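Local coordinates for protein endoglucanase (Uncultured bacterium, PDB 3X17) that hydrolyses internal beta-1,4-glucosidic bonds of cellulose as a family 9 endoglucanase carrying an N-terminal Ig-like domain, at residues A[412-417]-A[459-464]; A[424-429]-A[436-441]; A[55-60]-A[95-100]; A[20-25]-A[483-488]. All blocks are in the same frame, centred on the assembly; numbering follows the deposited sequence.

Contact 1 of 4, residues A[412-417]-A[459-464]; sequences SVFQTY and ERAALA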
loop_
_atom_site.group_PDB
_atom_site.type_symbol
_atom_site.label_atom_id
_atom_site.label_comp_id
_atom_site.label_asym_id
_atom_site.label_seq_id
_atom_site.Cartn_x
_atom_site.Cartn_y
_atom_site.Cartn_z
ATOM N N SER A 412 -8.363 -18.520 -0.467
ATOM C CA SER A 412 -6.999 -18.821 -0.022
ATOM C C SER A 412 -6.437 -17.795 0.981
ATOM O O SER A 412 -5.832 -18.185 1.971
ATOM C CB SER A 412 -6.041 -19.051 -1.196
ATOM O OG SER A 412 -6.018 -17.905 -2.016
ATOM N N VAL A 413 -6.656 -16.498 0.757
ATOM C CA VAL A 413 -6.226 -15.521 1.757
ATOM C C VAL A 413 -6.841 -15.838 3.131
ATOM O O VAL A 413 -6.122 -15.916 4.127
ATOM C CB VAL A 413 -6.493 -14.056 1.350
ATOM C CG1 VAL A 413 -6.215 -13.138 2.513
ATOM C CG2 VAL A 413 -5.600 -13.676 0.171
ATOM N N PHE A 414 -8.160 -16.016 3.170
ATOM C CA PHE A 414 -8.868 -16.279 4.410
ATOM C C PHE A 414 -8.355 -17.514 5.144
ATOM O O PHE A 414 -8.196 -17.493 6.369
ATOM C CB PHE A 414 -10.359 -16.414 4.168
ATOM C CG PHE A 414 -11.176 -16.377 5.440
ATOM C CD1 PHE A 414 -11.330 -15.185 6.137
ATOM C CD2 PHE A 414 -11.665 -17.560 6.009
ATOM C CE1 PHE A 414 -12.012 -15.147 7.354
ATOM C CE2 PHE A 414 -12.357 -17.529 7.220
ATOM C CZ PHE A 414 -12.520 -16.322 7.897
ATOM N N GLN A 415 -8.022 -18.560 4.391
ATOM C CA GLN A 415 -7.451 -19.765 4.986
ATOM C C GLN A 415 -6.109 -19.518 5.675
ATOM O O GLN A 415 -5.821 -20.098 6.748
ATOM C CB GLN A 415 -7.295 -20.852 3.931
ATOM C CG GLN A 415 -6.227 -21.876 4.272
ATOM C CD GLN A 415 -6.130 -23.003 3.245
ATOM O OE1 GLN A 415 -5.200 -23.808 3.283
ATOM N NE2 GLN A 415 -7.097 -23.074 2.340
ATOM N N THR A 416 -5.255 -18.697 5.054
ATOM C CA THR A 416 -3.996 -18.329 5.708
ATOM C C THR A 416 -4.269 -17.503 6.965
ATOM O O THR A 416 -3.679 -17.726 8.024
ATOM C CB THR A 416 -3.050 -17.570 4.757
ATOM O OG1 THR A 416 -2.903 -18.308 3.540
ATOM C CG2 THR A 416 -1.657 -17.394 5.397
ATOM N N TYR A 417 -5.200 -16.571 6.861
ATOM C CA TYR A 417 -5.537 -15.735 7.996
ATOM C C TYR A 417 -5.945 -16.614 9.187
ATOM O O TYR A 417 -5.596 -16.324 10.338
ATOM C CB TYR A 417 -6.665 -14.782 7.609
ATOM C CG TYR A 417 -7.513 -14.271 8.756
ATOM C CD1 TYR A 417 -7.095 -13.196 9.530
ATOM C CD2 TYR A 417 -8.775 -14.807 9.007
ATOM C CE1 TYR A 417 -7.886 -12.699 10.583
ATOM C CE2 TYR A 417 -9.597 -14.280 10.012
ATOM C CZ TYR A 417 -9.126 -13.237 10.810
ATOM O OH TYR A 417 -9.907 -12.716 11.822
ATOM N N GLU A 459 -14.577 -9.155 5.903
ATOM C CA GLU A 459 -14.396 -7.793 6.371
ATOM C C GLU A 459 -13.644 -7.753 7.702
ATOM O O GLU A 459 -12.756 -6.901 7.923
ATOM C CB GLU A 459 -15.754 -7.118 6.498
ATOM C CG GLU A 459 -15.699 -5.605 6.487
ATOM C CD GLU A 459 -17.090 -4.976 6.439
ATOM O OE1 GLU A 459 -17.718 -5.009 5.370
ATOM O OE2 GLU A 459 -17.583 -4.512 7.480
ATOM N N ARG A 460 -13.924 -8.732 8.552
ATOM C CA ARG A 460 -13.152 -8.865 9.776
ATOM C C ARG A 460 -11.680 -9.162 9.454
ATOM O O ARG A 460 -10.785 -8.566 10.055
ATOM C CB ARG A 460 -13.723 -9.930 10.726
ATOM C CG ARG A 460 -12.899 -10.062 12.036
ATOM C CD ARG A 460 -13.462 -11.145 12.976
ATOM N NE ARG A 460 -13.095 -12.497 12.537
ATOM C CZ ARG A 460 -13.958 -13.407 12.073
ATOM N NH1 ARG A 460 -15.257 -13.116 11.999
ATOM N NH2 ARG A 460 -13.523 -14.606 11.676
ATOM N N ALA A 461 -11.445 -10.096 8.535
ATOM C CA ALA A 461 -10.086 -10.471 8.184
ATOM C C ALA A 461 -9.329 -9.294 7.579
ATOM O O ALA A 461 -8.139 -9.166 7.794
ATOM C CB ALA A 461 -10.063 -11.685 7.239
ATOM N N ALA A 462 -10.008 -8.466 6.783
ATOM C CA ALA A 462 -9.399 -7.264 6.236
ATOM C C ALA A 462 -9.072 -6.282 7.360
ATOM O O ALA A 462 -7.970 -5.711 7.404
ATOM C CB ALA A 462 -10.333 -6.608 5.208
ATOM N N LEU A 463 -10.014 -6.066 8.270
ATOM C CA LEU A 463 -9.758 -5.155 9.394
ATOM C C LEU A 463 -8.517 -5.605 10.153
ATOM O O LEU A 463 -7.721 -4.781 10.621
ATOM C CB LEU A 463 -10.939 -5.113 10.369
ATOM C CG LEU A 463 -10.754 -4.269 11.632
ATOM C CD1 LEU A 463 -10.418 -2.794 11.237
ATOM C CD2 LEU A 463 -12.063 -4.288 12.431
ATOM N N ALA A 464 -8.370 -6.914 10.277
ATOM C CA ALA A 464 -7.257 -7.493 11.022
ATOM C C ALA A 464 -5.896 -7.095 10.416
ATOM O O ALA A 464 -4.849 -7.210 11.084
ATOM C CB ALA A 464 -7.402 -9.011 11.057
#
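Tyr417 on helix 396-418 lays its ring over the methyl of Ala461 on helix 456-469, joining two helices of the (alpha/alpha)6 barrel domain. The two short segments cross at 63°, and their axes stay 10.7 Å apart, so side chains bridge the gap.

The apolar part centres on Ala461. Its CB stands 3.7 Å from the centroid of the Tyr417 ring, almost on the ring normal, a CH-pi contact over the face. The same methyl meets the edge of the Phe414 ring, 3.9 Å from CD1, so one methyl touches an aromatic face and, about a right angle round, an aromatic edge. One turn on, Ala464 CB reaches Tyr417 CE1 at 3.7 Å. Leu446 of helix 435-452 touches both Val413 and Ala461.

With an alanine at Tyr417, the methyls of Ala461 and Ala464 would probably face a gap, and Arg460 would lose its phenol partner.

The polar part is a single bond. Arg460 runs out extended and then bends at chi3 (78°), which swings the guanidinium back to the phenol. There Arg460 NE donates to Tyr417 OH at 3.3 Å, with the oxygen slightly tilted from the guanidinium plane.

Contact 2 of 4, residues A[424-429]-A[436-441]; sequences VPILAG and NKEALA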
loop_
_atom_site.group_PDB
_atom_site.type_symbol
_atom_site.label_atom_id
_atom_site.label_comp_id
_atom_site.label_asym_id
_atom_site.label_seq_id
_atom_site.Cartn_x
_atom_site.Cartn_y
_atom_site.Cartn_z
ATOM N N VAL A 424 -2.158 -11.819 10.427
ATOM C CA VAL A 424 -1.413 -11.519 9.192
ATOM C C VAL A 424 -1.373 -12.752 8.311
ATOM O O VAL A 424 -1.021 -13.824 8.776
ATOM C CB VAL A 424 0.030 -11.000 9.475
ATOM C CG1 VAL A 424 0.824 -11.989 10.316
ATOM C CG2 VAL A 424 0.769 -10.733 8.154
ATOM N N PRO A 425 -1.872 -12.635 7.072
ATOM C CA PRO A 425 -2.042 -13.804 6.200
ATOM C C PRO A 425 -0.751 -14.222 5.521
ATOM O O PRO A 425 -0.735 -14.495 4.314
ATOM C CB PRO A 425 -3.089 -13.341 5.173
ATOM C CG PRO A 425 -3.059 -11.841 5.236
ATOM C CD PRO A 425 -2.275 -11.384 6.410
ATOM N N ILE A 426 0.290 -14.395 6.326
ATOM C CA ILE A 426 1.605 -14.709 5.810
ATOM C C ILE A 426 2.268 -15.706 6.750
ATOM O O ILE A 426 2.327 -15.482 7.956
ATOM C CB ILE A 426 2.481 -13.434 5.693
ATOM C CG1 ILE A 426 1.761 -12.387 4.823
ATOM C CG2 ILE A 426 3.830 -13.783 5.099
ATOM C CD1 ILE A 426 2.375 -10.976 4.867
ATOM N N LEU A 427 2.721 -16.831 6.212
ATOM C CA LEU A 427 3.343 -17.852 7.066
ATOM C C LEU A 427 4.852 -17.640 7.178
ATOM O O LEU A 427 5.494 -17.086 6.263
ATOM C CB LEU A 427 3.047 -19.256 6.542
ATOM C CG LEU A 427 1.577 -19.660 6.343
ATOM C CD1 LEU A 427 1.499 -21.046 5.748
ATOM C CD2 LEU A 427 0.829 -19.605 7.683
ATOM N N ALA A 428 5.404 -18.088 8.301
ATOM C CA ALA A 428 6.841 -18.184 8.492
ATOM C C ALA A 428 7.546 -18.824 7.292
ATOM O O ALA A 428 7.080 -19.822 6.747
ATOM C CB ALA A 428 7.165 -18.970 9.784
ATOM N N GLY A 429 8.674 -18.246 6.894
ATOM C CA GLY A 429 9.343 -18.662 5.668
ATOM C C GLY A 429 8.882 -17.847 4.473
ATOM O O GLY A 429 9.519 -17.877 3.414
ATOM N N ASN A 436 4.360 -6.039 4.976
ATOM C CA ASN A 436 3.219 -5.225 5.362
ATOM C C ASN A 436 2.299 -4.889 4.192
ATOM O O ASN A 436 1.074 -4.971 4.287
ATOM C CB ASN A 436 3.696 -3.944 6.026
ATOM C CG ASN A 436 4.235 -4.188 7.424
ATOM O OD1 ASN A 436 4.096 -5.285 7.964
ATOM N ND2 ASN A 436 4.848 -3.173 8.013
ATOM N N LYS A 437 2.893 -4.518 3.072
ATOM C CA LYS A 437 2.114 -4.170 1.900
ATOM C C LYS A 437 1.315 -5.391 1.415
ATOM O O LYS A 437 0.120 -5.301 1.084
ATOM C CB LYS A 437 3.048 -3.649 0.802
ATOM C CG LYS A 437 2.342 -3.301 -0.522
ATOM C CD LYS A 437 2.250 -4.511 -1.402
ATOM C CE LYS A 437 3.657 -5.001 -1.811
ATOM N NZ LYS A 437 3.617 -5.593 -3.216
ATOM N N GLU A 438 1.991 -6.527 1.373
ATOM C CA GLU A 438 1.394 -7.808 0.992
ATOM C C GLU A 438 0.204 -8.200 1.891
ATOM O O GLU A 438 -0.835 -8.650 1.387
ATOM C CB GLU A 438 2.481 -8.911 0.995
ATOM C CG GLU A 438 1.960 -10.304 0.683
ATOM C CD GLU A 438 3.055 -11.376 0.640
ATOM O OE1 GLU A 438 4.234 -11.053 0.343
ATOM O OE2 GLU A 438 2.710 -12.560 0.835
ATOM N N ALA A 439 0.330 -7.954 3.198
ATOM C CA ALA A 439 -0.790 -8.154 4.131
ATOM C C ALA A 439 -1.974 -7.306 3.699
ATOM O O ALA A 439 -3.116 -7.788 3.641
ATOM C CB ALA A 439 -0.391 -7.781 5.540
ATOM N N LEU A 440 -1.723 -6.021 3.499
ATOM C CA LEU A 440 -2.818 -5.109 3.231
ATOM C C LEU A 440 -3.411 -5.377 1.850
ATOM O O LEU A 440 -4.627 -5.266 1.657
ATOM C CB LEU A 440 -2.362 -3.663 3.378
ATOM C CG LEU A 440 -2.270 -3.136 4.817
ATOM C CD1 LEU A 440 -1.399 -1.869 4.814
ATOM C CD2 LEU A 440 -3.670 -2.807 5.391
ATOM N N ALA A 441 -2.561 -5.737 0.890
ATOM C CA ALA A 441 -3.012 -6.080 -0.460
ATOM C C ALA A 441 -3.888 -7.338 -0.420
ATOM O O ALA A 441 -4.802 -7.470 -1.229
ATOM C CB ALA A 441 -1.814 -6.311 -1.388
#
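Ala439 lies with the flank of its methyl against a shallow apolar hollow formed by Val424, Pro425 and Ile426. An inverse gamma turn centred on Pro425 shapes this hollow in the loop between helices 396-418 and 435-452 of the barrel domain. The turn is closed by a weak bond from Ile426 N to Val424 O, and it brings three successive side chains round to the helix.

Each lends one carbon to the hollow. Val424 supplies CG2, 4.1 Å from Ala439 CB; this branch lies anti to its own backbone N, while CG1 takes the tighter place between N and the carbonyl carbon. Pro425 offers the CD corner of its ring, 4.2 Å from Ala439 CB. Ile426 is the bump that answers back: with chi2 near 168° its CD1 is carried out to the helix, ending 4.0 Å from Ala439 N and 4.3 Å from Ala439 CB. An alanine on the helix thus gives the loop room to lie close.

No hydrogen bond crosses between the two segments, so the fit rests on shape. Gln465 of helix 456-469 touches both Pro425 and Ala439, and Val413 of helix 396-418 packs on Pro425, so the turn is wedged among three helices. Lys442, further along helix 435-452, donates to Pro425 O and makes a long, weak ion pair with Glu438.

Glu438 lies alongside, its extended chain passing obliquely across Ile426, with OE2 4.1 Å from Ile426 CG1.

Contact 3 of 4, residues A[55-60]-A[95-100]; sequences IVRADD and GRYVAQ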
loop_
_atom_site.group_PDB
_atom_site.type_symbol
_atom_site.label_atom_id
_atom_site.label_comp_id
_atom_site.label_asym_id
_atom_site.label_seq_id
_atom_site.Cartn_x
_atom_site.Cartn_y
_atom_site.Cartn_z
ATOM N N ILE A 55 -11.025 -3.500 30.049
ATOM C CA ILE A 55 -10.801 -2.233 29.377
ATOM C C ILE A 55 -11.169 -1.133 30.346
ATOM O O ILE A 55 -12.199 -1.200 31.007
ATOM C CB ILE A 55 -11.686 -2.056 28.138
ATOM C CG1 ILE A 55 -11.550 -3.224 27.141
ATOM C CG2 ILE A 55 -11.543 -0.629 27.562
ATOM C CD1 ILE A 55 -10.128 -3.648 26.802
ATOM N N VAL A 56 -10.374 -0.076 30.352
ATOM C CA VAL A 56 -10.394 0.896 31.430
ATOM C C VAL A 56 -10.342 2.314 30.831
ATOM O O VAL A 56 -9.546 2.578 29.940
ATOM C CB VAL A 56 -9.171 0.670 32.332
ATOM C CG1 VAL A 56 -9.003 1.811 33.259
ATOM C CG2 VAL A 56 -9.315 -0.636 33.106
ATOM N N ARG A 57 -11.206 3.214 31.283
ATOM C CA ARG A 57 -11.099 4.619 30.858
ATOM C C ARG A 57 -9.688 5.151 31.110
ATOM O O ARG A 57 -9.089 4.884 32.159
ATOM C CB ARG A 57 -12.141 5.503 31.556
ATOM C CG ARG A 57 -13.566 5.343 31.023
ATOM C CD ARG A 57 -14.194 6.687 30.653
ATOM N NE ARG A 57 -14.346 7.549 31.821
ATOM C CZ ARG A 57 -15.352 7.466 32.688
ATOM N NH1 ARG A 57 -16.323 6.579 32.503
ATOM N NH2 ARG A 57 -15.393 8.277 33.738
ATOM N N ALA A 58 -9.127 5.833 30.116
ATOM C CA ALA A 58 -7.796 6.416 30.255
ATOM C C ALA A 58 -7.737 7.384 31.431
ATOM O O ALA A 58 -6.792 7.348 32.213
ATOM C CB ALA A 58 -7.372 7.114 28.969
ATOM N N ASP A 59 -8.743 8.249 31.541
ATOM C CA ASP A 59 -8.790 9.278 32.586
ATOM C C ASP A 59 -8.910 8.736 34.028
ATOM O O ASP A 59 -8.060 9.042 34.871
ATOM C CB ASP A 59 -9.893 10.310 32.289
ATOM C CG ASP A 59 -11.256 9.669 32.067
ATOM O OD1 ASP A 59 -11.462 8.518 32.511
ATOM O OD2 ASP A 59 -12.131 10.316 31.450
ATOM N N ASP A 60 -9.924 7.895 34.283
ATOM C CA ASP A 60 -10.240 7.374 35.630
ATOM C C ASP A 60 -9.435 6.162 36.026
ATOM O O ASP A 60 -9.048 6.019 37.187
ATOM C CB ASP A 60 -11.699 6.963 35.718
ATOM C CG ASP A 60 -12.623 8.120 35.563
ATOM O OD1 ASP A 60 -12.112 9.234 35.329
ATOM O OD2 ASP A 60 -13.852 7.918 35.659
ATOM N N GLY A 95 -14.409 7.259 23.195
ATOM C CA GLY A 95 -13.498 7.815 24.184
ATOM C C GLY A 95 -12.102 7.226 24.122
ATOM O O GLY A 95 -11.722 6.580 23.137
ATOM N N ARG A 96 -11.370 7.360 25.215
ATOM C CA ARG A 96 -10.001 6.881 25.250
ATOM C C ARG A 96 -9.817 5.865 26.354
ATOM O O ARG A 96 -10.288 6.076 27.471
ATOM C CB ARG A 96 -9.068 8.058 25.493
ATOM C CG ARG A 96 -7.689 7.816 24.981
ATOM C CD ARG A 96 -7.064 9.095 24.403
ATOM N NE ARG A 96 -5.762 8.756 23.849
ATOM C CZ ARG A 96 -5.582 8.248 22.638
ATOM N NH1 ARG A 96 -6.604 8.169 21.792
ATOM N NH2 ARG A 96 -4.369 7.877 22.252
ATOM N N TYR A 97 -9.043 4.821 26.076
ATOM C CA TYR A 97 -9.042 3.632 26.915
ATOM C C TYR A 97 -7.666 2.959 27.026
ATOM O O TYR A 97 -6.762 3.207 26.218
ATOM C CB TYR A 97 -10.064 2.607 26.401
ATOM C CG TYR A 97 -11.490 3.124 26.311
ATOM C CD1 TYR A 97 -12.378 2.990 27.377
ATOM C CD2 TYR A 97 -11.970 3.668 25.132
ATOM C CE1 TYR A 97 -13.691 3.436 27.278
ATOM C CE2 TYR A 97 -13.265 4.114 25.022
ATOM C CZ TYR A 97 -14.132 3.974 26.088
ATOM O OH TYR A 97 -15.426 4.414 25.944
ATOM N N VAL A 98 -7.568 2.024 27.962
ATOM C CA VAL A 98 -6.433 1.137 28.079
ATOM C C VAL A 98 -6.918 -0.291 28.300
ATOM O O VAL A 98 -7.939 -0.517 28.954
ATOM C CB VAL A 98 -5.541 1.573 29.241
ATOM C CG1 VAL A 98 -4.633 0.449 29.668
ATOM C CG2 VAL A 98 -4.735 2.823 28.841
ATOM N N ALA A 99 -6.217 -1.256 27.717
ATOM C CA ALA A 99 -6.483 -2.662 27.992
ATOM C C ALA A 99 -5.509 -3.173 29.049
ATOM O O ALA A 99 -4.293 -2.915 28.979
ATOM C CB ALA A 99 -6.373 -3.506 26.709
ATOM N N GLN A 100 -6.046 -3.927 30.009
ATOM C CA GLN A 100 -5.352 -4.230 31.259
ATOM C C GLN A 100 -5.635 -5.670 31.599
ATOM O O GLN A 100 -6.777 -6.017 31.878
ATOM C CB GLN A 100 -5.900 -3.332 32.373
ATOM C CG GLN A 100 -5.326 -3.610 33.759
ATOM C CD GLN A 100 -3.872 -3.203 33.867
ATOM O OE1 GLN A 100 -2.993 -4.036 34.095
ATOM N NE2 GLN A 100 -3.607 -1.915 33.674
#
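Val56 and Val98 form a hydrogen-bonded antiparallel pair between strands 52-57 and 95-101, neighbours in the main sheet of the Ig-like domain. Val56 N donates to Val98 O at 2.8 Å, and Val98 N returns a bond to Val56 O at 2.9 Å, lying in that carbonyl's plane. The ladder then runs past the end of the first strand: Ala58 N reaches Arg96 O at 2.9 Å, a nearly straight bond (170°) although the donor comes in tilted from the carbonyl plane.

Ile55 and Ala99 are a non-hydrogen-bonded pair with their side chains on one face of the sheet; those of Val56 and Val98 lie on the other. Ile55 carries the apolar contact by forking. Its CG2 branch, anti to the backbone N, touches Tyr97 CD1 at 3.7 Å, the two side chains crossing at about a right angle. The other branch ends in CD1, 3.8 Å from Ala99 CB.

Further out, Val64 of strand 63-74 touches both Ile55 and Tyr97, while Phe110 and Ile112 of strand 110-112 touch the tyrosine. The Tyr97 hydroxyl is tied to Ala93 O. Arg96 sends its charged end away from this pairing to a salt bridge with Glu109.

Where the chain leaves the strand, Arg57, Asp59 and Asp60 form a salt-bridge network whose fine geometry is doubtful. Next to it the packing is plainer: Ala58 CB lies 3.4 Å from Arg96 O and 4.0 Å from Arg96 CB.

Contact 4 of 4, residues A[20-25]-A[483-488]; sequences VNQVGY and LGSNPP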
loop_
_atom_site.group_PDB
_atom_site.type_symbol
_atom_site.label_atom_id
_atom_site.label_comp_id
_atom_site.label_asym_id
_atom_site.label_seq_id
_atom_site.Cartn_x
_atom_site.Cartn_y
_atom_site.Cartn_z
ATOM N N VAL A 20 -2.980 -4.310 21.150
ATOM C CA VAL A 20 -4.201 -3.686 20.641
ATOM C C VAL A 20 -3.808 -2.828 19.427
ATOM O O VAL A 20 -2.636 -2.538 19.228
ATOM C CB VAL A 20 -4.850 -2.730 21.709
ATOM C CG1 VAL A 20 -5.372 -3.495 22.913
ATOM C CG2 VAL A 20 -3.879 -1.670 22.157
ATOM N N ASN A 21 -4.775 -2.493 18.579
ATOM C CA ASN A 21 -4.604 -1.437 17.585
ATOM C C ASN A 21 -4.273 -0.161 18.326
ATOM O O ASN A 21 -5.095 0.336 19.119
ATOM C CB ASN A 21 -5.907 -1.226 16.817
ATOM C CG ASN A 21 -5.756 -0.241 15.684
ATOM O OD1 ASN A 21 -5.242 0.863 15.873
ATOM N ND2 ASN A 21 -6.155 -0.657 14.474
ATOM N N GLN A 22 -3.107 0.404 18.034
ATOM C CA GLN A 22 -2.611 1.520 18.815
ATOM C C GLN A 22 -3.265 2.838 18.467
ATOM O O GLN A 22 -3.049 3.838 19.145
ATOM C CB GLN A 22 -1.103 1.643 18.678
ATOM C CG GLN A 22 -0.325 0.653 19.542
ATOM C CD GLN A 22 1.125 0.535 19.109
ATOM O OE1 GLN A 22 1.762 1.540 18.783
ATOM N NE2 GLN A 22 1.691 -0.653 19.265
ATOM N N VAL A 23 -4.027 2.867 17.386
ATOM C CA VAL A 23 -4.843 4.026 17.127
ATOM C C VAL A 23 -6.201 3.760 17.783
ATOM O O VAL A 23 -6.687 4.566 18.573
ATOM C CB VAL A 23 -5.038 4.282 15.608
ATOM C CG1 VAL A 23 -5.959 5.495 15.400
ATOM C CG2 VAL A 23 -3.701 4.553 14.952
ATOM N N GLY A 24 -6.796 2.621 17.453
ATOM C CA GLY A 24 -8.001 2.163 18.158
ATOM C C GLY A 24 -8.999 1.453 17.253
ATOM O O GLY A 24 -8.611 0.663 16.382
ATOM N N TYR A 25 -10.287 1.691 17.497
ATOM C CA TYR A 25 -11.350 0.874 16.906
ATOM C C TYR A 25 -12.566 1.731 16.624
ATOM O O TYR A 25 -12.894 2.618 17.418
ATOM C CB TYR A 25 -11.742 -0.269 17.853
ATOM C CG TYR A 25 -10.578 -1.160 18.279
ATOM C CD1 TYR A 25 -9.783 -0.813 19.365
ATOM C CD2 TYR A 25 -10.305 -2.356 17.622
ATOM C CE1 TYR A 25 -8.704 -1.585 19.745
ATOM C CE2 TYR A 25 -9.234 -3.171 18.023
ATOM C CZ TYR A 25 -8.449 -2.778 19.098
ATOM O OH TYR A 25 -7.365 -3.539 19.502
ATOM N N LEU A 483 1.866 7.358 13.768
ATOM C CA LEU A 483 0.639 6.744 14.263
ATOM C C LEU A 483 0.886 5.776 15.409
ATOM O O LEU A 483 1.844 4.998 15.388
ATOM C CB LEU A 483 -0.116 6.029 13.131
ATOM C CG LEU A 483 -0.578 6.890 11.940
ATOM C CD1 LEU A 483 -1.412 6.088 10.959
ATOM C CD2 LEU A 483 -1.313 8.170 12.396
ATOM N N GLY A 484 -0.039 5.756 16.361
ATOM C CA GLY A 484 0.028 4.830 17.494
ATOM C C GLY A 484 1.106 5.246 18.474
ATOM O O GLY A 484 1.597 6.378 18.425
ATOM N N SER A 485 1.469 4.350 19.384
ATOM C CA SER A 485 2.375 4.749 20.460
ATOM C C SER A 485 3.776 4.237 20.262
ATOM O O SER A 485 4.680 4.721 20.916
ATOM C CB SER A 485 1.837 4.350 21.839
ATOM O OG SER A 485 1.759 2.938 21.959
ATOM N N ASN A 486 3.959 3.270 19.356
ATOM C CA ASN A 486 5.295 2.732 19.052
ATOM C C ASN A 486 5.614 2.652 17.536
ATOM O O ASN A 486 5.945 1.581 17.014
ATOM C CB ASN A 486 5.518 1.359 19.741
ATOM C CG ASN A 486 6.959 0.838 19.568
ATOM O OD1 ASN A 486 7.851 1.612 19.252
ATOM N ND2 ASN A 486 7.172 -0.481 19.730
ATOM N N PRO A 487 5.485 3.785 16.828
ATOM C CA PRO A 487 5.774 3.868 15.412
ATOM C C PRO A 487 7.279 3.736 15.111
ATOM O O PRO A 487 8.102 3.648 16.037
ATOM C CB PRO A 487 5.279 5.270 15.054
ATOM C CG PRO A 487 5.538 6.070 16.317
ATOM C CD PRO A 487 5.188 5.111 17.414
ATOM N N PRO A 488 7.642 3.717 13.821
ATOM C CA PRO A 488 9.049 3.739 13.411
ATOM C C PRO A 488 9.679 5.110 13.642
ATOM O O PRO A 488 9.296 6.079 13.009
ATOM C CB PRO A 488 8.975 3.442 11.917
ATOM C CG PRO A 488 7.644 2.803 11.713
ATOM C CD PRO A 488 6.746 3.502 12.682
HETATM O O HOH W 1 -1.307 3.864 21.518
#
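The seam between the N-terminal Ig-like domain and the family 9 catalytic domain runs through Gln22, whose side-chain amide grips the backbone of Ser485 and Asn486. Gln22 OE1 takes two bonds, from Ser485 N at 2.9 Å and from Asn486 N, also at 2.9 Å, both donors tilted from the amide plane. On the other branch of the same amide, NE2 donates to Ala476 O, which fixes the rotation of the group.

Close approach depends on Gly484: its CA lies 3.6 Å from Gln22 CB, and a side chain at Gly484 would run into that carbon. Its positive phi (73°) also favours glycine. Beside it, Val23 CG2 comes to 4.3 Å from Leu483 CB, and both residues also rest on helix 115-130.

A leucine in place of Gln22 would probably leave the N-H groups of Ser485 and Asn486 and the carbonyl of Ala476 without these partners.

Behind the glutamine, an Asx turn sets the backbone. Asn21 OD1 accepts from Val23 N at 2.8 Å, in the carbonyl plane, and from Gly24 N, which sits well above it. Asn21 ND2 reaches across to Asp467 of helix 456-469.

A water also bridges the two segments, donating to Gln22 O at 2.9 Å and accepting a weak bond from Ser485 OG.

How the contacts relate
Contacts 1 and 2 lie side by side in the catalytic domain, their centres about 10 Å apart, and they touch: Thr416 CG2 sits 3.2 Å from Pro425 O. Three consecutive helices, 396-418, 435-452 and 456-469, serve both. Contact 3 is wholly within the Ig-like domain, its centre about 30 Å from that of contact 2. Contact 4 stands between the two groups. It meets contact 3 where Val20 CG1 packs on Ala99 CB at 3.9 Å, and its nearest atoms come to about 6 Å from contact 1 without touching. No residue of these eight segments is a ligand of the zinc or calcium ions.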